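Local coordinates for protein putative oxidoreductase molybdopterin-binding subunit (Sulfolobus tokodaii, PDB 4ZOH) that probably acts as the molybdopterin-binding subunit of a molybdenum-containing oxidoreductase of the xanthine dehydrogenase and aldehyde oxidase family, carrying the pterin cytosine dinucleotide cofactor, at residues Gln78-Val83 and Val100-Leu105; Arg159-Pro164 and Gly629-Thr634; Gly277-Asn282 and Lys299-Met304; Gln617-Gly622 and Pro680-Ala685. All blocks are in the same frame, centred on the assembly; numbering follows the deposited sequence.

Interaction 1 of 4, residues Gln78-Val83 and Val100-Leu105; sequences QPIAIV and VEYEEL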
loop_
_atom_site.group_PDB
_atom_site.type_symbol
_atom_site.label_atom_id
_atom_site.label_comp_id
_atom_site.label_asym_id
_atom_site.label_seq_id
_atom_site.Cartn_x
_atom_site.Cartn_y
_atom_site.Cartn_z
ATOM N N GLN A 78 -18.855 -22.639 11.253
ATOM C CA GLN A 78 -18.173 -21.905 12.317
ATOM C C GLN A 78 -16.657 -22.087 12.203
ATOM O O GLN A 78 -16.186 -23.195 11.969
ATOM C CB GLN A 78 -18.639 -22.257 13.710
ATOM C CG GLN A 78 -18.203 -21.217 14.782
ATOM C CD GLN A 78 -18.664 -21.674 16.151
ATOM O OE1 GLN A 78 -18.977 -22.838 16.290
ATOM N NE2 GLN A 78 -18.782 -20.769 17.127
ATOM N N PRO A 79 -15.906 -20.981 12.305
ATOM C CA PRO A 79 -14.444 -21.144 12.417
ATOM C C PRO A 79 -13.999 -21.915 13.707
ATOM O O PRO A 79 -14.413 -21.583 14.871
ATOM C CB PRO A 79 -13.918 -19.686 12.445
ATOM C CG PRO A 79 -15.042 -18.825 12.003
ATOM C CD PRO A 79 -16.325 -19.554 12.379
ATOM N N ILE A 80 -13.190 -22.929 13.462
ATOM C CA ILE A 80 -12.657 -23.774 14.538
ATOM C C ILE A 80 -11.121 -23.792 14.591
ATOM O O ILE A 80 -10.528 -24.227 15.593
ATOM C CB ILE A 80 -13.281 -25.213 14.494
ATOM C CG1 ILE A 80 -13.009 -25.895 13.163
ATOM C CG2 ILE A 80 -14.763 -25.077 14.798
ATOM C CD1 ILE A 80 -13.373 -27.383 13.122
ATOM N N ALA A 81 -10.490 -23.274 13.537
ATOM C CA ALA A 81 -9.031 -23.206 13.437
ATOM C C ALA A 81 -8.651 -22.148 12.395
ATOM O O ALA A 81 -9.482 -21.823 11.503
ATOM C CB ALA A 81 -8.477 -24.570 13.000
ATOM N N ILE A 82 -7.411 -21.651 12.474
ATOM C CA ILE A 82 -6.901 -20.607 11.546
ATOM C C ILE A 82 -5.567 -21.090 10.988
ATOM O O ILE A 82 -4.686 -21.461 11.782
ATOM C CB ILE A 82 -6.662 -19.245 12.210
ATOM C CG1 ILE A 82 -7.805 -18.806 13.106
ATOM C CG2 ILE A 82 -6.373 -18.207 11.132
ATOM C CD1 ILE A 82 -7.578 -19.013 14.580
ATOM N N VAL A 83 -5.420 -21.143 9.654
ATOM C CA VAL A 83 -4.163 -21.470 9.103
ATOM C C VAL A 83 -3.549 -20.206 8.498
ATOM O O VAL A 83 -4.304 -19.295 8.019
ATOM C CB VAL A 83 -4.190 -22.608 8.103
ATOM C CG1 VAL A 83 -4.927 -23.858 8.692
ATOM C CG2 VAL A 83 -4.763 -22.226 6.743
ATOM N N VAL A 100 -8.659 -32.364 13.275
ATOM C CA VAL A 100 -9.769 -31.952 14.154
ATOM C C VAL A 100 -10.395 -33.200 14.700
ATOM O O VAL A 100 -10.651 -34.149 13.962
ATOM C CB VAL A 100 -10.869 -31.120 13.420
ATOM C CG1 VAL A 100 -11.928 -30.711 14.425
ATOM C CG2 VAL A 100 -10.238 -29.892 12.713
ATOM N N GLU A 101 -10.641 -33.185 15.984
ATOM C CA GLU A 101 -11.331 -34.305 16.545
ATOM C C GLU A 101 -12.718 -33.808 16.989
ATOM O O GLU A 101 -12.857 -32.888 17.847
ATOM C CB GLU A 101 -10.481 -34.992 17.645
ATOM C CG GLU A 101 -11.301 -35.673 18.765
ATOM C CD GLU A 101 -10.538 -35.911 20.094
ATOM O OE1 GLU A 101 -11.076 -35.536 21.182
ATOM O OE2 GLU A 101 -9.402 -36.458 20.052
ATOM N N TYR A 102 -13.739 -34.425 16.391
ATOM C CA TYR A 102 -15.144 -34.105 16.671
ATOM C C TYR A 102 -15.870 -35.136 17.564
ATOM O O TYR A 102 -15.766 -36.312 17.344
ATOM C CB TYR A 102 -15.915 -34.042 15.349
ATOM C CG TYR A 102 -15.572 -32.933 14.329
ATOM C CD1 TYR A 102 -16.118 -31.650 14.454
ATOM C CD2 TYR A 102 -14.826 -33.219 13.179
ATOM C CE1 TYR A 102 -15.891 -30.670 13.451
ATOM C CE2 TYR A 102 -14.577 -32.260 12.203
ATOM C CZ TYR A 102 -15.131 -30.979 12.356
ATOM O OH TYR A 102 -14.937 -30.033 11.385
ATOM N N GLU A 103 -16.616 -34.655 18.533
ATOM C CA GLU A 103 -17.643 -35.451 19.215
ATOM C C GLU A 103 -19.029 -34.894 18.893
ATOM O O GLU A 103 -19.413 -33.866 19.445
ATOM C CB GLU A 103 -17.400 -35.435 20.731
ATOM C CG GLU A 103 -16.123 -36.180 21.083
ATOM C CD GLU A 103 -15.606 -35.878 22.487
ATOM O OE1 GLU A 103 -16.343 -35.326 23.382
ATOM O OE2 GLU A 103 -14.437 -36.267 22.670
ATOM N N GLU A 104 -19.739 -35.557 17.982
ATOM C CA GLU A 104 -21.017 -35.071 17.492
ATOM C C GLU A 104 -21.986 -35.047 18.625
ATOM O O GLU A 104 -22.107 -36.037 19.312
ATOM C CB GLU A 104 -21.546 -35.965 16.416
ATOM C CG GLU A 104 -21.030 -35.655 15.043
ATOM C CD GLU A 104 -21.382 -36.804 14.148
ATOM O OE1 GLU A 104 -22.337 -36.688 13.329
ATOM O OE2 GLU A 104 -20.729 -37.852 14.321
ATOM N N LEU A 105 -22.581 -33.879 18.860
ATOM C CA LEU A 105 -23.653 -33.688 19.814
ATOM C C LEU A 105 -24.966 -33.550 19.103
ATOM O O LEU A 105 -25.041 -33.456 17.850
ATOM C CB LEU A 105 -23.431 -32.466 20.678
ATOM C CG LEU A 105 -22.038 -32.470 21.270
ATOM C CD1 LEU A 105 -21.749 -31.102 21.871
ATOM C CD2 LEU A 105 -21.923 -33.597 22.319
#

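Interaction 2 of 4, residues Arg159-Pro164 and Gly629-Thr634; sequences RVIASP and GQLLTT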
loop_
_atom_site.group_PDB
_atom_site.type_symbol
_atom_site.label_atom_id
_atom_site.label_comp_id
_atom_site.label_asym_id
_atom_site.label_seq_id
_atom_site.Cartn_x
_atom_site.Cartn_y
_atom_site.Cartn_z
ATOM N N ARG A 159 -35.497 -17.810 5.346
ATOM C CA ARG A 159 -34.099 -17.328 5.434
ATOM C C ARG A 159 -33.534 -16.955 4.018
ATOM O O ARG A 159 -33.680 -17.713 3.096
ATOM C CB ARG A 159 -33.272 -18.451 5.967
ATOM C CG ARG A 159 -31.957 -18.003 6.558
ATOM C CD ARG A 159 -31.374 -19.204 7.351
ATOM N NE ARG A 159 -30.275 -18.804 8.222
ATOM C CZ ARG A 159 -30.416 -18.163 9.366
ATOM N NH1 ARG A 159 -29.326 -17.799 10.061
ATOM N NH2 ARG A 159 -31.619 -17.841 9.821
ATOM N N VAL A 160 -32.828 -15.849 3.905
ATOM C CA VAL A 160 -32.107 -15.569 2.637
ATOM C C VAL A 160 -30.649 -15.207 2.974
ATOM O O VAL A 160 -30.320 -15.067 4.153
ATOM C CB VAL A 160 -32.772 -14.374 1.879
ATOM C CG1 VAL A 160 -34.201 -14.746 1.390
ATOM C CG2 VAL A 160 -32.793 -13.157 2.782
ATOM N N ILE A 161 -29.805 -15.016 1.942
ATOM C CA ILE A 161 -28.421 -14.678 2.144
ATOM C C ILE A 161 -28.051 -13.431 1.327
ATOM O O ILE A 161 -28.249 -13.417 0.107
ATOM C CB ILE A 161 -27.553 -15.867 1.735
ATOM C CG1 ILE A 161 -27.943 -17.105 2.590
ATOM C CG2 ILE A 161 -26.056 -15.542 1.928
ATOM C CD1 ILE A 161 -27.390 -18.422 2.007
ATOM N N ALA A 162 -27.542 -12.406 2.013
ATOM C CA ALA A 162 -27.193 -11.125 1.456
ATOM C C ALA A 162 -26.447 -11.209 0.110
ATOM O O ALA A 162 -26.842 -10.534 -0.847
ATOM C CB ALA A 162 -26.453 -10.300 2.476
ATOM N N SER A 163 -25.463 -12.120 0.018
ATOM C CA SER A 163 -24.731 -12.399 -1.215
ATOM C C SER A 163 -24.201 -11.124 -1.949
ATOM O O SER A 163 -24.361 -11.044 -3.164
ATOM C CB SER A 163 -25.598 -13.227 -2.181
ATOM O OG SER A 163 -26.296 -14.246 -1.527
ATOM N N PRO A 164 -23.575 -10.133 -1.220
ATOM C CA PRO A 164 -22.932 -9.028 -1.955
ATOM C C PRO A 164 -21.899 -9.623 -2.901
ATOM O O PRO A 164 -21.333 -10.696 -2.607
ATOM C CB PRO A 164 -22.211 -8.234 -0.866
ATOM C CG PRO A 164 -21.960 -9.217 0.251
ATOM C CD PRO A 164 -23.122 -10.185 0.186
ATOM N N GLY A 629 -28.117 -30.369 9.141
ATOM C CA GLY A 629 -27.764 -28.952 9.351
ATOM C C GLY A 629 -26.753 -28.395 8.331
ATOM O O GLY A 629 -26.077 -27.429 8.658
ATOM N N GLN A 630 -26.632 -29.017 7.134
ATOM C CA GLN A 630 -25.812 -28.508 6.005
ATOM C C GLN A 630 -26.678 -27.621 5.112
ATOM O O GLN A 630 -27.742 -28.040 4.621
ATOM C CB GLN A 630 -25.272 -29.602 5.061
ATOM C CG GLN A 630 -24.770 -30.905 5.660
ATOM C CD GLN A 630 -23.482 -30.741 6.384
ATOM O OE1 GLN A 630 -23.446 -30.295 7.534
ATOM N NE2 GLN A 630 -22.412 -31.135 5.741
ATOM N N LEU A 631 -26.186 -26.414 4.888
ATOM C CA LEU A 631 -26.820 -25.482 3.963
ATOM C C LEU A 631 -26.815 -26.116 2.566
ATOM O O LEU A 631 -25.775 -26.567 2.086
ATOM C CB LEU A 631 -26.066 -24.147 4.001
ATOM C CG LEU A 631 -26.456 -23.075 2.993
ATOM C CD1 LEU A 631 -27.952 -22.707 3.184
ATOM C CD2 LEU A 631 -25.529 -21.854 3.174
ATOM N N LEU A 632 -27.984 -26.212 1.949
ATOM C CA LEU A 632 -28.151 -26.873 0.620
ATOM C C LEU A 632 -27.690 -25.963 -0.519
ATOM O O LEU A 632 -27.385 -26.417 -1.604
ATOM C CB LEU A 632 -29.636 -27.280 0.386
ATOM C CG LEU A 632 -30.110 -28.504 1.176
ATOM C CD1 LEU A 632 -31.645 -28.598 1.138
ATOM C CD2 LEU A 632 -29.515 -29.823 0.681
ATOM N N THR A 633 -27.616 -24.659 -0.265
ATOM C CA THR A 633 -27.383 -23.714 -1.370
ATOM C C THR A 633 -26.105 -22.901 -1.113
ATOM O O THR A 633 -26.140 -21.878 -0.494
ATOM C CB THR A 633 -28.656 -22.841 -1.636
ATOM O OG1 THR A 633 -28.916 -22.096 -0.468
ATOM C CG2 THR A 633 -29.868 -23.734 -1.881
ATOM N N THR A 634 -24.971 -23.366 -1.598
ATOM C CA THR A 634 -23.735 -22.734 -1.167
ATOM C C THR A 634 -22.911 -22.092 -2.329
ATOM O O THR A 634 -21.709 -21.858 -2.177
ATOM C CB THR A 634 -22.863 -23.749 -0.369
ATOM O OG1 THR A 634 -22.422 -24.753 -1.265
ATOM C CG2 THR A 634 -23.639 -24.411 0.750
#

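Interaction 3 of 4, residues Gly277-Asn282 and Lys299-Met304; sequences GTLIAN and KSTVRM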
loop_
_atom_site.group_PDB
_atom_site.type_symbol
_atom_site.label_atom_id
_atom_site.label_comp_id
_atom_site.label_asym_id
_atom_site.label_seq_id
_atom_site.Cartn_x
_atom_site.Cartn_y
_atom_site.Cartn_z
ATOM N N GLY A 277 -51.186 -13.229 17.705
ATOM C CA GLY A 277 -50.542 -14.519 17.521
ATOM C C GLY A 277 -49.075 -14.536 17.974
ATOM O O GLY A 277 -48.665 -13.787 18.864
ATOM N N THR A 278 -48.315 -15.423 17.363
ATOM C CA THR A 278 -47.018 -15.757 17.845
ATOM C C THR A 278 -46.018 -15.527 16.675
ATOM O O THR A 278 -46.165 -16.123 15.582
ATOM C CB THR A 278 -47.027 -17.233 18.272
ATOM O OG1 THR A 278 -48.021 -17.391 19.297
ATOM C CG2 THR A 278 -45.686 -17.660 18.793
ATOM N N LEU A 279 -45.022 -14.675 16.923
ATOM C CA LEU A 279 -43.879 -14.486 15.968
ATOM C C LEU A 279 -42.685 -15.302 16.388
ATOM O O LEU A 279 -42.123 -15.061 17.490
ATOM C CB LEU A 279 -43.515 -12.973 15.881
ATOM C CG LEU A 279 -42.319 -12.642 14.963
ATOM C CD1 LEU A 279 -42.703 -12.814 13.481
ATOM C CD2 LEU A 279 -41.745 -11.265 15.267
ATOM N N ILE A 280 -42.245 -16.249 15.563
ATOM C CA ILE A 280 -40.995 -16.935 15.883
ATOM C C ILE A 280 -39.781 -16.579 14.950
ATOM O O ILE A 280 -39.769 -16.961 13.732
ATOM C CB ILE A 280 -41.175 -18.459 15.893
ATOM C CG1 ILE A 280 -42.100 -18.889 17.055
ATOM C CG2 ILE A 280 -39.833 -19.131 16.140
ATOM C CD1 ILE A 280 -42.664 -20.290 16.860
ATOM N N ALA A 281 -38.739 -15.957 15.519
ATOM C CA ALA A 281 -37.539 -15.534 14.744
ATOM C C ALA A 281 -36.342 -16.416 15.030
ATOM O O ALA A 281 -36.110 -16.791 16.181
ATOM C CB ALA A 281 -37.227 -14.083 15.022
ATOM N N ASN A 282 -35.664 -16.878 13.974
ATOM C CA ASN A 282 -34.537 -17.769 14.093
ATOM C C ASN A 282 -33.181 -16.986 14.139
ATOM O O ASN A 282 -32.720 -16.457 13.112
ATOM C CB ASN A 282 -34.582 -18.787 12.965
ATOM C CG ASN A 282 -33.559 -19.876 13.136
ATOM O OD1 ASN A 282 -32.623 -19.692 13.862
ATOM N ND2 ASN A 282 -33.692 -20.969 12.402
ATOM N N LYS A 299 -37.667 -6.970 16.945
ATOM C CA LYS A 299 -38.471 -5.920 17.433
ATOM C C LYS A 299 -39.035 -5.047 16.321
ATOM O O LYS A 299 -40.212 -4.662 16.400
ATOM C CB LYS A 299 -37.683 -5.091 18.417
ATOM C CG LYS A 299 -37.302 -5.976 19.622
ATOM C CD LYS A 299 -36.527 -5.157 20.623
ATOM C CE LYS A 299 -35.778 -6.034 21.597
ATOM N NZ LYS A 299 -35.272 -5.010 22.570
ATOM N N SER A 300 -38.214 -4.801 15.287
ATOM C CA SER A 300 -38.664 -4.016 14.123
ATOM C C SER A 300 -39.806 -4.744 13.431
ATOM O O SER A 300 -40.826 -4.107 13.118
ATOM C CB SER A 300 -37.491 -3.819 13.163
ATOM O OG SER A 300 -36.589 -2.947 13.773
ATOM N N THR A 301 -39.667 -6.074 13.268
ATOM C CA THR A 301 -40.706 -6.854 12.663
ATOM C C THR A 301 -42.058 -6.717 13.423
ATOM O O THR A 301 -43.096 -6.386 12.797
ATOM C CB THR A 301 -40.333 -8.310 12.665
ATOM O OG1 THR A 301 -39.088 -8.476 11.992
ATOM C CG2 THR A 301 -41.431 -9.174 12.014
ATOM N N VAL A 302 -42.040 -6.928 14.755
ATOM C CA VAL A 302 -43.278 -6.819 15.550
ATOM C C VAL A 302 -43.804 -5.403 15.468
ATOM O O VAL A 302 -44.978 -5.192 15.187
ATOM C CB VAL A 302 -43.166 -7.223 17.064
ATOM C CG1 VAL A 302 -44.586 -7.401 17.665
ATOM C CG2 VAL A 302 -42.443 -8.538 17.225
ATOM N N ARG A 303 -42.954 -4.420 15.678
ATOM C CA ARG A 303 -43.497 -3.101 15.809
ATOM C C ARG A 303 -44.109 -2.554 14.495
ATOM O O ARG A 303 -44.805 -1.547 14.515
ATOM C CB ARG A 303 -42.499 -2.154 16.457
ATOM C CG ARG A 303 -41.385 -1.618 15.569
ATOM C CD ARG A 303 -40.162 -1.353 16.483
ATOM N NE ARG A 303 -40.439 -0.131 17.222
ATOM C CZ ARG A 303 -39.977 1.078 16.931
ATOM N NH1 ARG A 303 -39.103 1.271 15.929
ATOM N NH2 ARG A 303 -40.353 2.104 17.689
ATOM N N MET A 304 -43.844 -3.204 13.364
ATOM C CA MET A 304 -44.318 -2.663 12.074
ATOM C C MET A 304 -45.524 -3.421 11.542
ATOM O O MET A 304 -46.101 -2.985 10.549
ATOM C CB MET A 304 -43.214 -2.626 10.971
ATOM C CG MET A 304 -42.009 -1.794 11.370
ATOM S SD MET A 304 -42.312 -0.064 11.683
ATOM C CE MET A 304 -42.829 0.351 10.023
#

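Interaction 4 of 4, residues Gln617-Gly622 and Pro680-Ala685; sequences QALLEG and PTIINA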
loop_
_atom_site.group_PDB
_atom_site.type_symbol
_atom_site.label_atom_id
_atom_site.label_comp_id
_atom_site.label_asym_id
_atom_site.label_seq_id
_atom_site.Cartn_x
_atom_site.Cartn_y
_atom_site.Cartn_z
ATOM N N GLN A 617 -36.522 -12.557 -3.330
ATOM C CA GLN A 617 -36.949 -13.287 -2.098
ATOM C C GLN A 617 -38.308 -14.019 -2.348
ATOM O O GLN A 617 -38.432 -15.261 -2.063
ATOM C CB GLN A 617 -37.089 -12.321 -0.887
ATOM C CG GLN A 617 -37.504 -13.115 0.384
ATOM C CD GLN A 617 -37.595 -12.388 1.696
ATOM O OE1 GLN A 617 -37.518 -11.137 1.819
ATOM N NE2 GLN A 617 -37.803 -13.196 2.740
ATOM N N ALA A 618 -39.278 -13.279 -2.921
ATOM C CA ALA A 618 -40.610 -13.850 -3.326
ATOM C C ALA A 618 -40.466 -14.995 -4.312
ATOM O O ALA A 618 -41.069 -16.081 -4.138
ATOM C CB ALA A 618 -41.530 -12.768 -3.923
ATOM N N LEU A 619 -39.598 -14.815 -5.293
ATOM C CA LEU A 619 -39.612 -15.744 -6.455
ATOM C C LEU A 619 -38.431 -16.665 -6.599
ATOM O O LEU A 619 -38.540 -17.635 -7.334
ATOM C CB LEU A 619 -39.786 -14.974 -7.791
ATOM C CG LEU A 619 -40.965 -14.031 -7.948
ATOM C CD1 LEU A 619 -40.830 -13.323 -9.331
ATOM C CD2 LEU A 619 -42.287 -14.844 -7.762
ATOM N N LEU A 620 -37.281 -16.350 -6.002
ATOM C CA LEU A 620 -36.079 -17.154 -6.355
ATOM C C LEU A 620 -35.347 -17.698 -5.154
ATOM O O LEU A 620 -35.045 -18.879 -5.120
ATOM C CB LEU A 620 -35.077 -16.346 -7.222
ATOM C CG LEU A 620 -35.462 -15.927 -8.660
ATOM C CD1 LEU A 620 -34.624 -14.734 -9.135
ATOM C CD2 LEU A 620 -35.221 -17.113 -9.575
ATOM N N GLU A 621 -35.029 -16.811 -4.225
ATOM C CA GLU A 621 -34.034 -17.109 -3.205
ATOM C C GLU A 621 -34.600 -17.889 -2.010
ATOM O O GLU A 621 -35.781 -17.775 -1.725
ATOM C CB GLU A 621 -33.468 -15.779 -2.726
ATOM C CG GLU A 621 -32.416 -15.305 -3.759
ATOM C CD GLU A 621 -31.912 -13.909 -3.496
ATOM O OE1 GLU A 621 -31.776 -13.505 -2.339
ATOM O OE2 GLU A 621 -31.706 -13.141 -4.475
ATOM N N GLY A 622 -33.730 -18.635 -1.309
ATOM C CA GLY A 622 -34.011 -19.205 0.011
ATOM C C GLY A 622 -32.852 -19.976 0.585
ATOM O O GLY A 622 -32.154 -20.728 -0.098
ATOM N N PRO A 680 -44.049 -8.597 -0.641
ATOM C CA PRO A 680 -45.498 -8.896 -0.653
ATOM C C PRO A 680 -46.220 -8.353 -1.959
ATOM O O PRO A 680 -47.261 -8.894 -2.335
ATOM C CB PRO A 680 -46.030 -8.025 0.497
ATOM C CG PRO A 680 -45.088 -6.891 0.608
ATOM C CD PRO A 680 -43.706 -7.540 0.352
ATOM N N THR A 681 -45.712 -7.263 -2.561
ATOM C CA THR A 681 -46.287 -6.818 -3.874
ATOM C C THR A 681 -46.332 -7.966 -4.844
ATOM O O THR A 681 -47.405 -8.302 -5.399
ATOM C CB THR A 681 -45.528 -5.649 -4.507
ATOM O OG1 THR A 681 -45.606 -4.557 -3.599
ATOM C CG2 THR A 681 -46.277 -5.150 -5.844
ATOM N N ILE A 682 -45.196 -8.631 -4.963
ATOM C CA ILE A 682 -45.014 -9.723 -5.937
ATOM C C ILE A 682 -45.804 -10.981 -5.529
ATOM O O ILE A 682 -46.422 -11.662 -6.384
ATOM C CB ILE A 682 -43.509 -10.043 -6.199
ATOM C CG1 ILE A 682 -42.768 -8.867 -6.933
ATOM C CG2 ILE A 682 -43.413 -11.367 -6.917
ATOM C CD1 ILE A 682 -43.334 -8.594 -8.305
ATOM N N ILE A 683 -45.724 -11.332 -4.232
ATOM C CA ILE A 683 -46.503 -12.452 -3.752
ATOM C C ILE A 683 -48.042 -12.165 -3.943
ATOM O O ILE A 683 -48.760 -13.066 -4.338
ATOM C CB ILE A 683 -46.196 -12.868 -2.272
ATOM C CG1 ILE A 683 -44.706 -13.299 -2.102
ATOM C CG2 ILE A 683 -47.178 -14.032 -1.925
ATOM C CD1 ILE A 683 -44.366 -14.601 -2.881
ATOM N N ASN A 684 -48.506 -10.965 -3.639
ATOM C CA ASN A 684 -49.941 -10.673 -3.821
ATOM C C ASN A 684 -50.346 -10.869 -5.285
ATOM O O ASN A 684 -51.342 -11.568 -5.572
ATOM C CB ASN A 684 -50.292 -9.288 -3.293
ATOM C CG ASN A 684 -50.291 -9.245 -1.773
ATOM O OD1 ASN A 684 -50.080 -10.290 -1.164
ATOM N ND2 ASN A 684 -50.497 -8.036 -1.139
ATOM N N ALA A 685 -49.496 -10.358 -6.190
ATOM C CA ALA A 685 -49.658 -10.554 -7.643
ATOM C C ALA A 685 -49.766 -11.994 -8.006
ATOM O O ALA A 685 -50.757 -12.353 -8.691
ATOM C CB ALA A 685 -48.597 -9.853 -8.478
#

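Interaction 1 of 4, residues Gln78-Val83 and Val100-Leu105
Ile-80 meets Val-100 and Tyr-102 inside the a/b hammerhead domain of the xanthine dehydrogenase and aldehyde oxidase family. The two strands belong to different sheets: 79-85 is part of a mixed sheet, and 100-104 is an outer strand of a small antiparallel one. Strand 79-85 carries a classic beta bulge, where Ile-80 and Ala-81 both face Val-37 of strand 32-38. Side chains alone make the contact. Ile-80 lies at about a right angle to both Val-100 and Tyr-102, and only its CD1 tip reaches them. CG1 of Ile-80 stands between the backbone N and the carbonyl carbon (chi1 59°). The chain then runs on extended to CD1. CD1 lies 3.9 Å from Val-100 CG1, and Val-100 CG2 is almost as near. Val-100 also packs within its own strand, with CG1 3.7 Å above the plane of the Tyr-102 ring, over its centre. The Tyr-102 ring approaches Ile-80 obliquely, with CZ 4.1 Å from Ile-80 CD1. Its hydroxyl is hydrogen-bonded to the backbone N of Lys-40, which helps fix the end of the ring. The same Tyr-102 OH is the nearest atom to the isoleucine tip, 3.5 Å from Ile-80 CD1.

Interaction 2 of 4, residues Arg159-Pro164 and Gly629-Thr634
Ile-161 and Leu-631 reach toward each other tip to tip, one at the end of strand 149-161, the other in the long loop between helix 600-619 and strand 651-655. The contact is small and apolar. It joins parts of the chain far apart in sequence, from the two molybdopterin cofactor-binding regions. From CA of Ile-161 the bond to CB already points at the loop. From CB the chain runs on through CG1, which is set beside the backbone N (chi1 -59°) and leads, nearly extended, toward the loop. CD1 is the atom that arrives. It lies 4.1 Å from Leu-631 CD2, and the backbone O of Thr-633 is a looser neighbour, 4.4 Å from Ile-161 CD1. Leu-631 answers from the loop with its CD2 branch alone. The backbone of Ile-161 is held separately. Ser-163 OG donates to Ile-161 O at 2.7 Å, from well above the carbonyl plane, and a basic side chain of another protein chain also bonds this oxygen. Ile-161 N is hydrogen-bonded to Tyr-639 OH. Around the two tips, helix 245-251 supplies Phe-249 against Ile-161 and Ile-250 against Leu-631, while His-254 of strand 254-266 touches both side chains.

Interaction 3 of 4, residues Gly277-Asn282 and Lys299-Met304
Strand 272-282 and helix 288-304 meet here as successive members of a beta-alpha-beta unit that continues into strand 313-321. Segment 277-282 is extended and 299-304 is helical. The backbones come nearest at Leu-279 and Val-302, whose CA atoms are 7.7 Å apart. Within the helix, Arg-303 N bonds to Lys-299 O at 2.8 Å, while the bonds from Met-304 N are weak. Leu-279 spans the gap between sheet and helix. Its CG is anti to the backbone N (chi1 178°), which carries both methyls toward the helix. There the leucine crosses Thr-301 and Val-302 at a slant and touches both. Its CD2 branch does most of the work, lying 3.9 Å from Thr-301 CG2. The other branch also touches this methyl, with Leu-279 CD1 at 4.1 Å from Thr-301 CG2. Thr-301 thus offers its methyl to the strand. Its hydroxyl is engaged elsewhere, hydrogen-bonded to the backbone oxygens of Gly-335 and Asn-297, so this buried polar atom is satisfied outside the apolar patch. Val-302 presents CG2, the branch beside its backbone N. Ile-316 of strand 313-321 touches both Leu-279 and Val-302, so the third member of the unit adds to the same apolar patch. Packing is tight at one point: Leu-279 CD2 and Val-302 CG2 are 3.4 Å apart, closer than usual van der Waals contact.

Interaction 4 of 4, residues Gln617-Gly622 and Pro680-Ala685
Ile-682 and Ile-683 of helix 673-688 pack on Ala-618 and Leu-619 at the end of helix 600-619. This is a buried apolar helix-helix contact. It joins helix 600-619, in the second molybdopterin cofactor-binding region, to helix 673-688 near the C-terminus. The backbones approach to 6.1 Å between the CA atoms of Ala-618 and Ile-683, a closeness that suits the small alanine. Segment 680-685 starts at a kink, where the N of Pro-680 has no bond to the preceding turn. Pro-680 points away from the other helix, but its O receives Asn-684 N, which carries the helix on past the kink. Thr-681 turns elsewhere, its hydroxyl hydrogen-bonded to Ser-409 OG and Ala-677 O. Ile-682 is the first residue to touch. Its CG2, anti to the backbone N, does the touching and lies 3.8 Å from Ala-618 CB. The same methyl meets the fork of Leu-619, with Ile-682 CG2 3.8 Å from Leu-619 CD2 and a similar distance from CG. These two side chains cross at about a right angle. Ile-682 also touches Val-585 and Tyr-588, so it is packed between helix 600-619 and strand 583-593. Ile-683 touches through its CG1-CD1 branch, where Ile-682 used CG2. CG1 sits beside the backbone N (chi1 -61°), and the chain bends on to bring CD1 to Ala-618. The Ala-618 methyl is thus touched by both isoleucines. Ile-683 CG1 lies 3.7 Å from Ala-618 CB, and Ile-683 CD1 is closer still, 3.5 Å from that CB.

Overall arrangement
All four contacts are made mainly by methyl groups, without a hydrogen bond between their segments. A tyrosine hydroxyl takes part in interaction 1 and a threonine methyl in interaction 3. Interactions 3 and 4 are buried, one between strand and helix, the other between two helices. Interactions 1 and 2 are only partly buried. Interaction 1 lies farthest from the chain's centre and touches none of the others. Interactions 2 and 3 use strands of one sheet, 149-161 and 272-282, and pack together at Arg-159 NH2 and Asn-282 O, 3.7 Å apart. Interaction 2 also packs on interaction 4, with Val-160 CG1 3.8 Å from Gln-617 CG. Along the chain, interaction 3 is nested inside interaction 2.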